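Local coordinates for protein Ufm1-specific protease (Caenorhabditis elegans, PDB 5EJJ) that cleaves the peptide bond after the C-terminal glycine of the ubiquitin-like modifier ufm-1, acting as a thiol protease, and is required for a subset of odorant receptors to reach cilia, at residues A8-R19 against S99-F110; I33-K41 against D72-I81. One frame throughout, in Å; residues are numbered along the deposited sequence.

Contact 1: residues A8-R19 against S99-F110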
loop_
_atom_site.group_PDB
_atom_site.type_symbol
_atom_site.label_atom_id
_atom_site.label_comp_id
_atom_site.label_asym_id
_atom_site.label_seq_id
_atom_site.Cartn_x
_atom_site.Cartn_y
_atom_site.Cartn_z
ATOM N N ALA A 8 17.829 2.494 -8.867
ATOM C CA ALA A 8 17.756 3.633 -9.777
ATOM C C ALA A 8 16.423 3.779 -10.533
ATOM O O ALA A 8 15.956 4.894 -10.716
ATOM C CB ALA A 8 18.898 3.614 -10.720
ATOM N N GLN A 9 15.809 2.677 -10.963
ATOM C CA GLN A 9 14.510 2.772 -11.639
ATOM C C GLN A 9 13.539 3.486 -10.735
ATOM O O GLN A 9 12.870 4.448 -11.148
ATOM C CB GLN A 9 13.908 1.403 -11.987
ATOM C CG GLN A 9 14.741 0.479 -12.885
ATOM C CD GLN A 9 14.981 1.032 -14.291
ATOM O OE1 GLN A 9 14.601 2.177 -14.608
ATOM N NE2 GLN A 9 15.626 0.219 -15.145
ATOM N N ALA A 10 13.480 3.006 -9.489
ATOM C CA ALA A 10 12.559 3.518 -8.479
ATOM C C ALA A 10 12.761 5.024 -8.335
ATOM O O ALA A 10 11.799 5.796 -8.395
ATOM C CB ALA A 10 12.783 2.811 -7.195
ATOM N N MET A 11 14.028 5.432 -8.200
ATOM C CA MET A 11 14.419 6.845 -8.164
ATOM C C MET A 11 13.886 7.640 -9.342
ATOM O O MET A 11 13.224 8.643 -9.128
ATOM C CB MET A 11 15.933 6.987 -8.122
ATOM C CG MET A 11 16.405 8.437 -8.175
ATOM S SD MET A 11 18.216 8.633 -8.110
ATOM C CE MET A 11 18.731 7.779 -9.597
ATOM N N PHE A 12 14.181 7.194 -10.571
ATOM C CA PHE A 12 13.712 7.847 -11.800
ATOM C C PHE A 12 12.209 8.030 -11.782
ATOM O O PHE A 12 11.686 9.101 -12.109
ATOM C CB PHE A 12 14.066 7.016 -13.033
ATOM C CG PHE A 12 15.535 6.889 -13.277
ATOM C CD1 PHE A 12 16.398 7.934 -12.953
ATOM C CD2 PHE A 12 16.060 5.725 -13.805
ATOM C CE1 PHE A 12 17.764 7.822 -13.150
ATOM C CE2 PHE A 12 17.422 5.605 -14.006
ATOM C CZ PHE A 12 18.278 6.661 -13.677
ATOM N N GLN A 13 11.510 6.970 -11.403
ATOM C CA GLN A 13 10.068 7.034 -11.305
ATOM C C GLN A 13 9.607 8.072 -10.287
ATOM O O GLN A 13 8.533 8.640 -10.419
ATOM C CB GLN A 13 9.519 5.680 -10.909
ATOM C CG GLN A 13 8.028 5.673 -10.825
ATOM C CD GLN A 13 7.421 5.944 -12.160
ATOM O OE1 GLN A 13 7.938 5.489 -13.184
ATOM N NE2 GLN A 13 6.328 6.696 -12.176
ATOM N N ASN A 14 10.396 8.311 -9.250
ATOM C CA ASN A 14 9.983 9.305 -8.281
ATOM C C ASN A 14 10.077 10.690 -8.882
ATOM O O ASN A 14 9.147 11.483 -8.752
ATOM C CB ASN A 14 10.804 9.209 -7.010
ATOM C CG ASN A 14 10.200 8.264 -5.985
ATOM O OD1 ASN A 14 9.133 7.672 -6.188
ATOM N ND2 ASN A 14 10.896 8.115 -4.866
ATOM N N TYR A 15 11.194 10.970 -9.554
ATOM C CA TYR A 15 11.371 12.220 -10.295
ATOM C C TYR A 15 10.251 12.395 -11.297
ATOM O O TYR A 15 9.712 13.493 -11.475
ATOM C CB TYR A 15 12.676 12.223 -11.062
ATOM C CG TYR A 15 12.924 13.520 -11.796
ATOM C CD1 TYR A 15 12.445 13.712 -13.081
ATOM C CD2 TYR A 15 13.658 14.550 -11.204
ATOM C CE1 TYR A 15 12.672 14.896 -13.764
ATOM C CE2 TYR A 15 13.897 15.742 -11.874
ATOM C CZ TYR A 15 13.395 15.915 -13.163
ATOM O OH TYR A 15 13.621 17.103 -13.851
ATOM N N ALA A 16 9.936 11.297 -11.974
ATOM C CA ALA A 16 8.814 11.255 -12.878
ATOM C C ALA A 16 7.578 11.795 -12.184
ATOM O O ALA A 16 6.938 12.708 -12.703
ATOM C CB ALA A 16 8.584 9.828 -13.380
ATOM N N ASN A 17 7.255 11.255 -11.008
ATOM C CA ASN A 17 6.002 11.611 -10.335
ATOM C C ASN A 17 5.933 13.073 -9.862
ATOM O O ASN A 17 4.883 13.699 -9.930
ATOM C CB ASN A 17 5.723 10.691 -9.149
ATOM C CG ASN A 17 5.555 9.269 -9.554
ATOM O OD1 ASN A 17 5.854 8.920 -10.683
ATOM N ND2 ASN A 17 5.074 8.422 -8.637
ATOM N N LEU A 18 7.048 13.598 -9.364
ATOM C CA LEU A 18 7.077 14.972 -8.904
ATOM C C LEU A 18 6.821 15.859 -10.094
ATOM O O LEU A 18 5.989 16.773 -10.048
ATOM C CB LEU A 18 8.445 15.328 -8.338
ATOM C CG LEU A 18 8.534 16.754 -7.805
ATOM C CD1 LEU A 18 7.503 16.943 -6.717
ATOM C CD2 LEU A 18 9.926 17.013 -7.283
ATOM N N ARG A 19 7.569 15.578 -11.158
ATOM C CA ARG A 19 7.472 16.315 -12.409
ATOM C C ARG A 19 6.011 16.404 -12.841
ATOM O O ARG A 19 5.505 17.502 -13.086
ATOM C CB ARG A 19 8.299 15.624 -13.478
ATOM C CG ARG A 19 8.873 16.563 -14.495
ATOM C CD ARG A 19 10.060 17.275 -13.932
ATOM N NE ARG A 19 10.471 18.331 -14.845
ATOM C CZ ARG A 19 9.896 19.531 -14.890
ATOM N NH1 ARG A 19 8.881 19.821 -14.072
ATOM N NH2 ARG A 19 10.336 20.445 -15.747
ATOM N N SER A 99 19.278 16.294 -15.759
ATOM C CA SER A 99 17.892 16.191 -16.212
ATOM C C SER A 99 17.794 15.259 -17.414
ATOM O O SER A 99 16.732 14.679 -17.687
ATOM C CB SER A 99 17.329 17.567 -16.550
ATOM O OG SER A 99 17.034 18.310 -15.373
ATOM N N ARG A 100 18.914 15.127 -18.131
ATOM C CA ARG A 100 19.026 14.197 -19.246
ATOM C C ARG A 100 18.804 12.814 -18.662
ATOM O O ARG A 100 17.855 12.111 -19.024
ATOM C CB ARG A 100 20.431 14.280 -19.878
ATOM C CG ARG A 100 20.505 14.004 -21.391
ATOM C CD ARG A 100 21.622 13.008 -21.770
ATOM N NE ARG A 100 22.953 13.385 -21.266
ATOM C CZ ARG A 100 24.095 12.725 -21.523
ATOM N NH1 ARG A 100 24.097 11.642 -22.299
ATOM N NH2 ARG A 100 25.252 13.149 -21.008
ATOM N N MET A 101 19.693 12.461 -17.735
ATOM C CA MET A 101 19.716 11.169 -17.066
ATOM C C MET A 101 18.350 10.793 -16.523
ATOM O O MET A 101 17.852 9.682 -16.744
ATOM C CB MET A 101 20.721 11.245 -15.924
ATOM C CG MET A 101 20.722 10.082 -14.970
ATOM S SD MET A 101 21.399 10.630 -13.396
ATOM C CE MET A 101 23.019 11.219 -13.883
ATOM N N LEU A 102 17.742 11.745 -15.823
ATOM C CA LEU A 102 16.454 11.537 -15.189
ATOM C C LEU A 102 15.333 11.261 -16.186
ATOM O O LEU A 102 14.583 10.293 -16.046
ATOM C CB LEU A 102 16.100 12.747 -14.320
ATOM C CG LEU A 102 16.347 12.647 -12.808
ATOM C CD1 LEU A 102 17.111 11.377 -12.440
ATOM C CD2 LEU A 102 17.071 13.876 -12.280
ATOM N N GLU A 103 15.207 12.116 -17.193
ATOM C CA GLU A 103 14.086 11.997 -18.107
ATOM C C GLU A 103 14.263 10.805 -19.058
ATOM O O GLU A 103 13.300 10.119 -19.387
ATOM C CB GLU A 103 13.819 13.338 -18.797
ATOM C CG GLU A 103 13.337 14.398 -17.775
ATOM C CD GLU A 103 13.120 15.812 -18.346
ATOM O OE1 GLU A 103 13.283 16.005 -19.577
ATOM O OE2 GLU A 103 12.781 16.733 -17.549
ATOM N N ASN A 104 15.502 10.518 -19.438
ATOM C CA ASN A 104 15.800 9.331 -20.248
ATOM C C ASN A 104 15.818 8.038 -19.446
ATOM O O ASN A 104 15.687 6.952 -20.015
ATOM C CB ASN A 104 17.155 9.486 -20.949
ATOM C CG ASN A 104 17.164 10.618 -21.958
ATOM O OD1 ASN A 104 16.152 10.888 -22.623
ATOM N ND2 ASN A 104 18.308 11.304 -22.067
ATOM N N ARG A 105 16.001 8.179 -18.132
ATOM C CA ARG A 105 16.138 7.059 -17.212
ATOM C C ARG A 105 17.336 6.191 -17.569
ATOM O O ARG A 105 17.201 4.997 -17.823
ATOM C CB ARG A 105 14.857 6.222 -17.132
ATOM C CG ARG A 105 13.615 7.038 -16.895
ATOM C CD ARG A 105 12.434 6.174 -16.488
ATOM N NE ARG A 105 11.194 6.954 -16.448
ATOM C CZ ARG A 105 10.089 6.597 -15.790
ATOM N NH1 ARG A 105 10.068 5.465 -15.086
ATOM N NH2 ARG A 105 9.007 7.379 -15.818
ATOM N N SER A 106 18.517 6.790 -17.558
ATOM C CA SER A 106 19.729 6.051 -17.875
ATOM C C SER A 106 20.486 5.526 -16.663
ATOM O O SER A 106 21.280 6.259 -16.069
ATOM C CB SER A 106 20.672 6.930 -18.685
ATOM O OG SER A 106 21.915 6.284 -18.877
ATOM N N ILE A 107 20.270 4.257 -16.314
ATOM C CA ILE A 107 21.089 3.608 -15.284
ATOM C C ILE A 107 22.521 3.715 -15.750
ATOM O O ILE A 107 23.453 3.906 -14.964
ATOM C CB ILE A 107 20.739 2.121 -15.125
ATOM C CG1 ILE A 107 19.496 1.968 -14.243
ATOM C CG2 ILE A 107 21.929 1.338 -14.549
ATOM C CD1 ILE A 107 18.979 0.534 -14.165
ATOM N N SER A 108 22.644 3.594 -17.069
ATOM C CA SER A 108 23.866 3.778 -17.838
ATOM C C SER A 108 24.639 5.064 -17.331
ATOM O O SER A 108 25.770 4.977 -16.816
ATOM C CB SER A 108 23.517 3.749 -19.386
ATOM O OG SER A 108 22.290 3.041 -19.787
ATOM N N GLU A 109 23.999 6.234 -17.412
ATOM C CA GLU A 109 24.648 7.504 -17.052
ATOM C C GLU A 109 24.840 7.703 -15.550
ATOM O O GLU A 109 25.826 8.326 -15.109
ATOM C CB GLU A 109 23.845 8.699 -17.574
ATOM C CG GLU A 109 23.715 8.806 -19.091
ATOM C CD GLU A 109 22.827 9.984 -19.516
ATOM O OE1 GLU A 109 22.006 9.824 -20.460
ATOM O OE2 GLU A 109 22.955 11.070 -18.893
ATOM N N PHE A 110 23.867 7.212 -14.776
ATOM C CA PHE A 110 23.863 7.357 -13.313
ATOM C C PHE A 110 25.080 6.695 -12.660
ATOM O O PHE A 110 25.629 7.210 -11.686
ATOM C CB PHE A 110 22.566 6.809 -12.690
ATOM C CG PHE A 110 22.616 6.719 -11.186
ATOM C CD1 PHE A 110 22.303 7.821 -10.403
ATOM C CD2 PHE A 110 23.006 5.541 -10.554
ATOM C CE1 PHE A 110 22.362 7.749 -9.018
ATOM C CE2 PHE A 110 23.077 5.465 -9.159
ATOM C CZ PHE A 110 22.757 6.570 -8.392
HETATM O O HOH W 1 12.383 3.801 -14.148
#

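Contact 2: residues I33-K41 against D72-I81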
loop_
_atom_site.group_PDB
_atom_site.type_symbol
_atom_site.label_atom_id
_atom_site.label_comp_id
_atom_site.label_asym_id
_atom_site.label_seq_id
_atom_site.Cartn_x
_atom_site.Cartn_y
_atom_site.Cartn_z
ATOM N N ILE A 33 14.938 21.894 -8.813
ATOM C CA ILE A 33 14.562 20.688 -8.082
ATOM C C ILE A 33 15.774 20.048 -7.399
ATOM O O ILE A 33 16.825 19.852 -8.025
ATOM C CB ILE A 33 13.883 19.678 -9.028
ATOM C CG1 ILE A 33 12.443 20.107 -9.303
ATOM C CG2 ILE A 33 13.911 18.298 -8.453
ATOM C CD1 ILE A 33 11.695 19.223 -10.275
ATOM N N GLY A 34 15.631 19.743 -6.109
ATOM C CA GLY A 34 16.676 19.073 -5.345
ATOM C C GLY A 34 16.059 17.872 -4.665
ATOM O O GLY A 34 15.010 17.399 -5.109
ATOM N N GLY A 35 16.676 17.367 -3.597
ATOM C CA GLY A 35 15.999 16.343 -2.812
ATOM C C GLY A 35 16.752 15.648 -1.697
ATOM O O GLY A 35 17.946 15.866 -1.509
ATOM N N PHE A 36 16.042 14.792 -0.965
ATOM C CA PHE A 36 16.658 13.999 0.102
ATOM C C PHE A 36 16.738 12.496 -0.217
ATOM O O PHE A 36 15.901 11.956 -0.949
ATOM C CB PHE A 36 15.929 14.217 1.429
ATOM C CG PHE A 36 15.511 15.629 1.651
ATOM C CD1 PHE A 36 14.205 16.024 1.385
ATOM C CD2 PHE A 36 16.423 16.573 2.105
ATOM C CE1 PHE A 36 13.806 17.335 1.592
ATOM C CE2 PHE A 36 16.040 17.887 2.310
ATOM C CZ PHE A 36 14.726 18.269 2.056
ATOM N N VAL A 37 17.746 11.839 0.355
ATOM C CA VAL A 37 17.992 10.416 0.139
ATOM C C VAL A 37 17.931 9.640 1.465
ATOM O O VAL A 37 18.713 9.880 2.387
ATOM C CB VAL A 37 19.351 10.201 -0.568
ATOM C CG1 VAL A 37 19.611 8.746 -0.846
ATOM C CG2 VAL A 37 19.380 10.979 -1.842
ATOM N N PHE A 38 16.978 8.722 1.558
ATOM C CA PHE A 38 16.704 8.024 2.798
ATOM C C PHE A 38 17.061 6.563 2.618
ATOM O O PHE A 38 16.919 6.020 1.525
ATOM C CB PHE A 38 15.236 8.157 3.150
ATOM C CG PHE A 38 14.823 9.545 3.518
ATOM C CD1 PHE A 38 15.076 10.041 4.789
ATOM C CD2 PHE A 38 14.163 10.348 2.608
ATOM C CE1 PHE A 38 14.681 11.331 5.154
ATOM C CE2 PHE A 38 13.762 11.630 2.949
ATOM C CZ PHE A 38 14.019 12.130 4.229
ATOM N N GLY A 39 17.534 5.918 3.680
ATOM C CA GLY A 39 18.037 4.576 3.515
ATOM C C GLY A 39 18.436 3.889 4.791
ATOM O O GLY A 39 18.322 4.455 5.881
ATOM N N ARG A 40 18.886 2.647 4.641
ATOM C CA ARG A 40 19.381 1.853 5.742
ATOM C C ARG A 40 20.900 2.056 5.866
ATOM O O ARG A 40 21.691 1.417 5.167
ATOM C CB ARG A 40 19.021 0.389 5.516
ATOM C CG ARG A 40 17.520 0.132 5.431
ATOM C CD ARG A 40 17.183 -1.317 5.030
ATOM N NE ARG A 40 15.736 -1.524 5.020
ATOM C CZ ARG A 40 15.079 -2.240 4.113
ATOM N NH1 ARG A 40 15.738 -2.825 3.124
ATOM N NH2 ARG A 40 13.760 -2.378 4.203
ATOM N N LYS A 41 21.287 2.967 6.758
ATOM C CA LYS A 41 22.657 3.461 6.878
ATOM C C LYS A 41 23.694 2.395 7.132
ATOM O O LYS A 41 24.795 2.484 6.629
ATOM C CB LYS A 41 22.742 4.507 7.985
ATOM C CG LYS A 41 24.012 5.335 7.990
ATOM C CD LYS A 41 23.700 6.679 8.620
ATOM C CE LYS A 41 24.883 7.306 9.342
ATOM N NZ LYS A 41 24.356 8.187 10.445
ATOM N N ASP A 72 13.663 1.877 10.706
ATOM C CA ASP A 72 15.021 1.459 10.361
ATOM C C ASP A 72 15.685 2.337 9.292
ATOM O O ASP A 72 16.845 2.146 8.941
ATOM C CB ASP A 72 15.027 0.006 9.922
ATOM C CG ASP A 72 14.375 -0.200 8.572
ATOM O OD1 ASP A 72 13.195 0.184 8.384
ATOM O OD2 ASP A 72 15.052 -0.745 7.681
ATOM N N ILE A 73 14.946 3.311 8.791
ATOM C CA ILE A 73 15.380 4.128 7.683
ATOM C C ILE A 73 15.629 5.554 8.139
ATOM O O ILE A 73 14.853 6.124 8.889
ATOM C CB ILE A 73 14.293 4.112 6.623
ATOM C CG1 ILE A 73 14.201 2.714 6.043
ATOM C CG2 ILE A 73 14.555 5.122 5.533
ATOM C CD1 ILE A 73 13.380 2.639 4.805
ATOM N N GLU A 74 16.726 6.142 7.692
ATOM C CA GLU A 74 16.999 7.530 8.028
ATOM C C GLU A 74 17.607 8.269 6.850
ATOM O O GLU A 74 17.919 7.680 5.821
ATOM C CB GLU A 74 17.978 7.580 9.183
ATOM C CG GLU A 74 19.329 7.069 8.811
ATOM C CD GLU A 74 20.146 6.721 10.027
ATOM O OE1 GLU A 74 20.244 5.510 10.358
ATOM O OE2 GLU A 74 20.685 7.660 10.664
ATOM N N LEU A 75 17.769 9.569 7.020
ATOM C CA LEU A 75 18.495 10.412 6.080
ATOM C C LEU A 75 19.918 9.919 5.892
ATOM O O LEU A 75 20.661 9.810 6.854
ATOM C CB LEU A 75 18.541 11.812 6.677
ATOM C CG LEU A 75 18.790 13.016 5.796
ATOM C CD1 LEU A 75 20.246 13.272 5.843
ATOM C CD2 LEU A 75 18.293 12.710 4.387
ATOM N N VAL A 76 20.305 9.621 4.657
ATOM C CA VAL A 76 21.670 9.139 4.387
ATOM C C VAL A 76 22.405 10.072 3.442
ATOM O O VAL A 76 23.621 10.009 3.365
ATOM C CB VAL A 76 21.751 7.670 3.819
ATOM C CG1 VAL A 76 21.474 6.631 4.891
ATOM C CG2 VAL A 76 20.815 7.489 2.643
ATOM N N GLY A 77 21.674 10.939 2.742
ATOM C CA GLY A 77 22.294 11.870 1.818
ATOM C C GLY A 77 21.296 12.791 1.142
ATOM O O GLY A 77 20.105 12.768 1.448
ATOM N N ASN A 78 21.785 13.610 0.217
ATOM C CA ASN A 78 20.925 14.467 -0.606
ATOM C C ASN A 78 21.361 14.411 -2.064
ATOM O O ASN A 78 22.264 13.662 -2.439
ATOM C CB ASN A 78 20.956 15.925 -0.143
ATOM C CG ASN A 78 22.396 16.460 0.085
ATOM O OD1 ASN A 78 23.387 15.929 -0.448
ATOM N ND2 ASN A 78 22.502 17.512 0.901
ATOM N N LEU A 79 20.729 15.220 -2.897
ATOM C CA LEU A 79 21.014 15.110 -4.308
ATOM C C LEU A 79 21.097 16.471 -4.960
ATOM O O LEU A 79 20.430 17.413 -4.537
ATOM C CB LEU A 79 19.983 14.202 -5.003
ATOM C CG LEU A 79 18.532 14.694 -5.083
ATOM C CD1 LEU A 79 18.269 15.440 -6.375
ATOM C CD2 LEU A 79 17.565 13.540 -4.936
ATOM N N ASN A 80 21.940 16.549 -5.988
ATOM C CA ASN A 80 22.123 17.755 -6.777
ATOM C C ASN A 80 21.857 17.492 -8.247
ATOM O O ASN A 80 22.560 16.701 -8.871
ATOM C CB ASN A 80 23.549 18.254 -6.633
ATOM C CG ASN A 80 23.678 19.699 -7.003
ATOM O OD1 ASN A 80 22.730 20.296 -7.524
ATOM N ND2 ASN A 80 24.849 20.285 -6.731
ATOM N N ILE A 81 20.852 18.153 -8.803
ATOM C CA ILE A 81 20.526 17.974 -10.214
ATOM C C ILE A 81 21.092 19.081 -11.114
ATOM O O ILE A 81 20.748 20.260 -10.959
ATOM C CB ILE A 81 19.021 17.929 -10.431
ATOM C CG1 ILE A 81 18.396 16.774 -9.663
ATOM C CG2 ILE A 81 18.710 17.790 -11.907
ATOM C CD1 ILE A 81 16.908 16.641 -9.952
HETATM O O HOH W 2 12.169 -1.027 6.052
HETATM O O HOH W 3 19.497 3.214 9.103
#

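Contact 1: residues A8-R19 against S99-F110
R105 lays its backbone and aliphatic chain across F12 and ends on the polar flank of helix 8-19. Its CA stands 3.8 Å from the centroid of the F12 ring and 18° off the ring normal, a CH-pi contact over one face. CB continues past the rim, 3.6 Å from F12 CD2, and CG and CD then run along F12 CB. The chain is extended from CG to NE, which carries the guanidinium over the helix surface to Q13. There R105 NH1 donates to Q13 OE1 (2.9 Å, 151° at the hydrogen), coming in tilted from the carbonyl plane, while NH2 adds a weak bond to the same oxygen and packs on A16 CB. Water 1 accepts from R105 NH1 and donates to both Q9 O and Q9 OE1. R105, with positive phi, is the C-prime residue of the Schellman motif that ends helix 99-104, S106 N bonding back to M101 O. S106 then N-caps the next helix, accepting from E109 N. The axes of helices 8-19 and 99-104 cross at -96°, 9.1 Å apart. L102 sits between the two rings: CD1 meets the edge of F12, 3.6 Å from F12 CD1, and CD2 lies against Y15 CD2, also 3.6 Å, with CG over the Y15 face. Beyond it M11 makes an oblique Met-aromatic contact, SD 5.2 Å from the F110 ring centroid.

Contact 2: residues I33-K41 against D72-I81
F38 and L75 meet obliquely on one face of this antiparallel strand pair, with L75 CD2 over a face of the F38 ring, 3.9 Å from F38 CE1. The ring's edge is turned to the backbone of E74. On the same face L75 CD2 also approaches F36 CB. V37 points to the other face, where the V37 and V76 side chains cross at about a right angle, V37 CG1 3.9 Å from V76 CG2. Both V76 and G77 stand opposite V37, a classic beta bulge that shifts the register by one between V37 and F38. The bonding shows it directly: V37 O accepts from V76 N at 2.8 Å, nearly straight at 172°, and also from G77 N, while V37 N donates to G77 O. Past the bulge, G39 and E74 form a hydrogen-bonded pair with both bonds in place. Lacking a side chain, G39 lets V76 CG2 come within 3.8 Å of its N. L79 similarly lies against G35, its CG 3.6 Å from G35 N. At the end of the strands R40, extended from CG to NE, crosses D72 obliquely with the guanidinium and carboxylate planes 31° apart. R40 NE donates to D72 OD2 at 2.9 Å in a salt bridge, water 2 joins R40 NH2 to D72 OD1, and R40 NH1 has a further partner in Q45. At the opposite end I33 and I81 lie side by side and point the same way. The pair forms the centre of a four-stranded mixed sheet in the N-terminal MPN domain, between strands 45-53 and 94-97; helix 59-68 packs on F36 and F38, while L79 on the other face touches F51 and L95.

In the fold
From the N terminus the chain runs through helix 8-19 and enters strand 33-40, passes strand 45-53 and helix 59-68, and returns in strand 74-81, where contact 2 closes its loop. Strand 94-97 leads to the two consecutive short helices 99-104 and 107-113, and there contact 1 closes a wider loop, so contact 2 is nested inside it. Their centres are 15 Å apart, and they touch mainly through I81, whose CD1 lies 3.6 Å from L102 CD2 and also packs on Y15, with L18 on I33 as a second point. Contact 1 joins helix 8-19 to those helices, which pack together on the sheet through M11, Y15, L102 and F110, away from the active-site residues.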